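Local coordinates for PrgB (Enterococcus faecalis, PDB 6EVU), which promotes cell aggregation, biofilm formation and conjugation by binding and compacting DNA, the chain here being its adhesin domain, at residues S44-G49 with V110-T115; Q85-K90 with G98-L103. One frame throughout, in Å; residues are numbered along the deposited sequence.

In the fold
Both contacts are antiparallel strand pairings near one side of the adhesin domain, but in different sheets. Interaction 1 joins strands 42-47 and 110-115 at one flank of the larger sheet; interaction 2 is a hairpin pairing of strands 88-89 and 99-104 in the smaller one. Strand 99-104 is followed in the chain by strand 110-115, and the two sheets pack where I46 and V110 of interaction 1 meet Y100 and V102. Interaction 1 is partly buried, with serine and threonine hydroxyls and a water on one face and aliphatic groups on the other. Interaction 2 is more enclosed, and its side-chain chemistry is chiefly aromatic, set beside two glycines.

Interaction 1 (S44-G49 with V110-T115); sequences SSIKGG and VTVTYT
S45 and T113 turn their hydroxyls to the same face of the strand pair, yet S45 OG and T113 OG1 stay 3.8 Å apart and meet through a water instead. That water sits 2.8 Å from S45 OG and 2.7 Å from T113 OG1, and it also donates to T111 O, so three groups grip it. S45 OG lies between its own backbone N and carbonyl carbon (chi1 67°), while T113 OG1 stands beside its backbone N, and these two torsions bring both oxygens to the water. T113 CG2, the other branch, leads to S44, whose OG lies 3.3 Å from that methyl. T113 O takes the S44 backbone N-H, N to O 2.9 Å, and S44 OG adds a weak bond to it. T115 CG2 closes on the same hydroxyl from farther along the strand. Strands 42-47 and 110-115 form an antiparallel pair in the larger sheet of this GbpC-family domain, and strand 124-137 continues the sheet beyond 110-115. T113 N points straight at S45 O (180° at the hydrogen), and K47 and T111 exchange two backbone bonds, T111 N reaching K47 O at 2.8 Å in the carbonyl plane. On the opposite face I46 and V110 cross obliquely, I46 CG2 touching V110 CG1 at 3.6 Å; each of these methyls is the branch anti to its backbone N. F149 covers V110 and V112 from strand 145-150. V110 CG2 takes the other direction, packing 3.6 Å from G49 CA.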
# COMPACT_ATOMS: atom_id res chain seq x y z
N SER A 44 -8.68 -3.44 17.49
CA SER A 44 -9.53 -4.14 18.45
C SER A 44 -9.73 -5.61 18.13
O SER A 44 -9.94 -6.41 19.06
CB SER A 44 -10.91 -3.50 18.54
OG SER A 44 -11.47 -3.41 17.24
N SER A 45 -9.66 -5.99 16.85
CA SER A 45 -9.75 -7.40 16.49
C SER A 45 -9.21 -7.60 15.09
O SER A 45 -9.20 -6.68 14.25
CB SER A 45 -11.19 -7.91 16.56
OG SER A 45 -11.96 -7.29 15.56
N ILE A 46 -8.81 -8.84 14.83
CA ILE A 46 -8.42 -9.29 13.51
C ILE A 46 -9.13 -10.60 13.25
O ILE A 46 -8.93 -11.55 14.02
CB ILE A 46 -6.90 -9.50 13.38
CG1 ILE A 46 -6.16 -8.21 13.77
CG2 ILE A 46 -6.52 -9.99 11.98
CD1 ILE A 46 -4.62 -8.32 13.77
N LYS A 47 -9.91 -10.66 12.18
CA LYS A 47 -10.76 -11.82 11.94
C LYS A 47 -10.54 -12.34 10.54
O LYS A 47 -10.31 -11.56 9.59
CB LYS A 47 -12.27 -11.51 12.14
CG LYS A 47 -12.65 -11.21 13.55
CD LYS A 47 -12.93 -12.49 14.31
CE LYS A 47 -13.38 -12.19 15.73
NZ LYS A 47 -12.27 -11.65 16.57
N GLY A 48 -10.60 -13.68 10.37
CA GLY A 48 -10.50 -14.26 9.05
C GLY A 48 -9.15 -14.82 8.68
O GLY A 48 -9.04 -15.47 7.63
N GLY A 49 -8.10 -14.56 9.45
CA GLY A 49 -6.77 -15.02 9.07
C GLY A 49 -6.11 -15.83 10.17
O GLY A 49 -6.35 -15.62 11.36
N VAL A 110 -9.13 -10.88 5.40
CA VAL A 110 -8.83 -10.67 6.81
C VAL A 110 -9.32 -9.27 7.16
O VAL A 110 -8.94 -8.28 6.51
CB VAL A 110 -7.33 -10.82 7.06
CG1 VAL A 110 -7.01 -10.39 8.48
CG2 VAL A 110 -6.96 -12.28 6.74
N THR A 111 -10.18 -9.17 8.16
CA THR A 111 -10.71 -7.85 8.54
C THR A 111 -9.97 -7.37 9.78
O THR A 111 -10.05 -8.02 10.83
CB THR A 111 -12.22 -7.93 8.81
OG1 THR A 111 -12.92 -8.43 7.64
CG2 THR A 111 -12.81 -6.57 9.26
N VAL A 112 -9.27 -6.22 9.65
CA VAL A 112 -8.59 -5.56 10.76
C VAL A 112 -9.45 -4.38 11.20
O VAL A 112 -9.68 -3.45 10.44
CB VAL A 112 -7.20 -5.07 10.32
CG1 VAL A 112 -6.46 -4.32 11.48
CG2 VAL A 112 -6.37 -6.21 9.70
N THR A 113 -9.91 -4.39 12.45
CA THR A 113 -10.75 -3.31 12.95
C THR A 113 -9.94 -2.38 13.84
O THR A 113 -9.26 -2.83 14.76
CB THR A 113 -11.93 -3.89 13.72
OG1 THR A 113 -12.71 -4.72 12.83
CG2 THR A 113 -12.81 -2.78 14.26
N TYR A 114 -10.01 -1.09 13.57
CA TYR A 114 -9.45 -0.06 14.45
C TYR A 114 -10.58 0.59 15.22
O TYR A 114 -11.62 0.93 14.64
CB TYR A 114 -8.71 1.02 13.67
CG TYR A 114 -7.45 0.51 12.98
CD1 TYR A 114 -6.25 0.55 13.66
CD2 TYR A 114 -7.47 0.07 11.66
CE1 TYR A 114 -5.09 0.09 13.08
CE2 TYR A 114 -6.31 -0.39 11.04
CZ TYR A 114 -5.11 -0.39 11.76
OH TYR A 114 -3.91 -0.82 11.22
N THR A 115 -10.37 0.81 16.53
CA THR A 115 -11.27 1.67 17.30
C THR A 115 -10.48 2.82 17.90
O THR A 115 -9.25 2.89 17.79
CB THR A 115 -11.97 0.89 18.41
OG1 THR A 115 -10.96 0.28 19.23
CG2 THR A 115 -12.83 -0.20 17.82
O HOH W 1 -12.01 -7.37 12.76

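Interaction 2 (Q85-K90 with G98-L103); sequences QNSFVK and GGYAVL
With CG anti to the backbone N (chi1 176°), F88 swings its ring along the hairpin toward G98, while Y100, whose CG sits beside its backbone N (chi1 -54°), sets its own ring across from it. The two are a non-hydrogen-bonded pair, and their rings form an offset edge-to-face contact: the edge of F88 is turned to the face of Y100, planes at 61°, with F88 CD1 3.6 Å from Y100 CE1. F84 stacks on Y100 as well, and Y100 OH is bonded to N151 ND2. The F88 ring also lies close to the glycines, its CE1 4.0 Å from G98 CA. In this beta hairpin, V89 and G99 exchange two backbone bonds, V89 N reaching G99 O at 2.8 Å from above the carbonyl plane and G99 N answering to V89 O in the plane of the V89 carbonyl. S87, the third residue of the type I turn from Q85 to F88, accepts from A101 N through its O at 3.0 Å. S87 OG approaches the edge of the Y100 ring, but its polar partner is F84 O. V89 CG2 lies against G99 O on the face away from the rings. G98, at positive phi, brings its CA against both the F88 ring and V89 O, so the aromatic pair packs directly on the backbone where the bonds of V89 and G99 close the hairpin.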
# COMPACT_ATOMS: atom_id res chain seq x y z
N GLN A 85 -3.02 -12.99 20.86
CA GLN A 85 -2.05 -12.67 21.91
C GLN A 85 -0.60 -12.82 21.43
O GLN A 85 0.21 -11.90 21.57
CB GLN A 85 -2.29 -13.54 23.15
CG GLN A 85 -1.65 -13.00 24.44
CD GLN A 85 -0.13 -13.22 24.50
OE1 GLN A 85 0.40 -14.26 24.07
NE2 GLN A 85 0.57 -12.22 25.05
N ASN A 86 -0.21 -14.02 20.97
CA ASN A 86 1.21 -14.29 20.76
C ASN A 86 1.70 -13.87 19.37
O ASN A 86 2.89 -14.03 19.07
CB ASN A 86 1.54 -15.77 21.04
CG ASN A 86 0.80 -16.75 20.11
OD1 ASN A 86 0.49 -16.45 18.94
ND2 ASN A 86 0.57 -17.98 20.62
N SER A 87 0.81 -13.31 18.55
CA SER A 87 1.18 -12.76 17.24
C SER A 87 1.64 -11.31 17.31
O SER A 87 2.06 -10.76 16.30
CB SER A 87 0.02 -12.90 16.25
OG SER A 87 -1.02 -12.00 16.56
N PHE A 88 1.65 -10.70 18.49
CA PHE A 88 2.04 -9.30 18.68
C PHE A 88 3.55 -9.13 18.48
O PHE A 88 4.36 -9.83 19.11
CB PHE A 88 1.61 -8.84 20.08
CG PHE A 88 2.03 -7.44 20.42
CD1 PHE A 88 1.32 -6.35 19.92
CD2 PHE A 88 3.16 -7.21 21.22
CE1 PHE A 88 1.73 -5.05 20.21
CE2 PHE A 88 3.56 -5.93 21.48
CZ PHE A 88 2.85 -4.86 20.96
N VAL A 89 3.93 -8.16 17.65
CA VAL A 89 5.34 -7.94 17.32
C VAL A 89 5.70 -6.49 17.61
O VAL A 89 4.86 -5.59 17.47
CB VAL A 89 5.64 -8.31 15.83
CG1 VAL A 89 5.53 -9.82 15.62
CG2 VAL A 89 4.70 -7.64 14.91
N LYS A 90 6.94 -6.27 18.09
CA LYS A 90 7.54 -4.94 18.22
C LYS A 90 8.59 -4.77 17.12
O LYS A 90 9.39 -5.67 16.87
CB LYS A 90 8.18 -4.73 19.59
CG LYS A 90 7.19 -4.84 20.75
CD LYS A 90 7.92 -4.90 22.10
CE LYS A 90 7.37 -6.02 22.99
NZ LYS A 90 7.35 -7.39 22.34
N GLY A 98 3.34 -1.19 18.28
CA GLY A 98 3.52 -2.54 17.73
C GLY A 98 2.39 -2.95 16.78
O GLY A 98 1.62 -2.12 16.27
N GLY A 99 2.31 -4.25 16.53
CA GLY A 99 1.34 -4.75 15.55
C GLY A 99 1.22 -6.25 15.68
O GLY A 99 1.66 -6.83 16.67
N TYR A 100 0.58 -6.89 14.68
CA TYR A 100 0.25 -8.32 14.75
C TYR A 100 0.59 -9.01 13.45
O TYR A 100 0.23 -8.51 12.37
CB TYR A 100 -1.25 -8.54 15.03
CG TYR A 100 -1.65 -7.78 16.26
CD1 TYR A 100 -1.52 -8.35 17.50
CD2 TYR A 100 -2.07 -6.47 16.17
CE1 TYR A 100 -1.84 -7.62 18.67
CE2 TYR A 100 -2.39 -5.72 17.31
CZ TYR A 100 -2.28 -6.30 18.53
OH TYR A 100 -2.58 -5.52 19.66
N ALA A 101 1.20 -10.22 13.53
CA ALA A 101 1.60 -10.98 12.35
C ALA A 101 0.48 -11.95 11.95
O ALA A 101 -0.04 -12.70 12.79
CB ALA A 101 2.89 -11.77 12.61
N VAL A 102 0.12 -11.96 10.68
CA VAL A 102 -1.06 -12.70 10.21
C VAL A 102 -0.72 -13.33 8.86
O VAL A 102 -0.01 -12.73 8.05
CB VAL A 102 -2.29 -11.77 10.08
CG1 VAL A 102 -3.51 -12.53 9.52
CG2 VAL A 102 -2.61 -11.11 11.42
N LEU A 103 -1.24 -14.56 8.61
CA LEU A 103 -1.00 -15.16 7.29
C LEU A 103 -2.17 -14.79 6.38
O LEU A 103 -3.33 -15.00 6.77
CB LEU A 103 -0.92 -16.70 7.38
CG LEU A 103 -0.52 -17.35 6.04
CD1 LEU A 103 0.97 -17.29 5.85
CD2 LEU A 103 -0.86 -18.87 6.11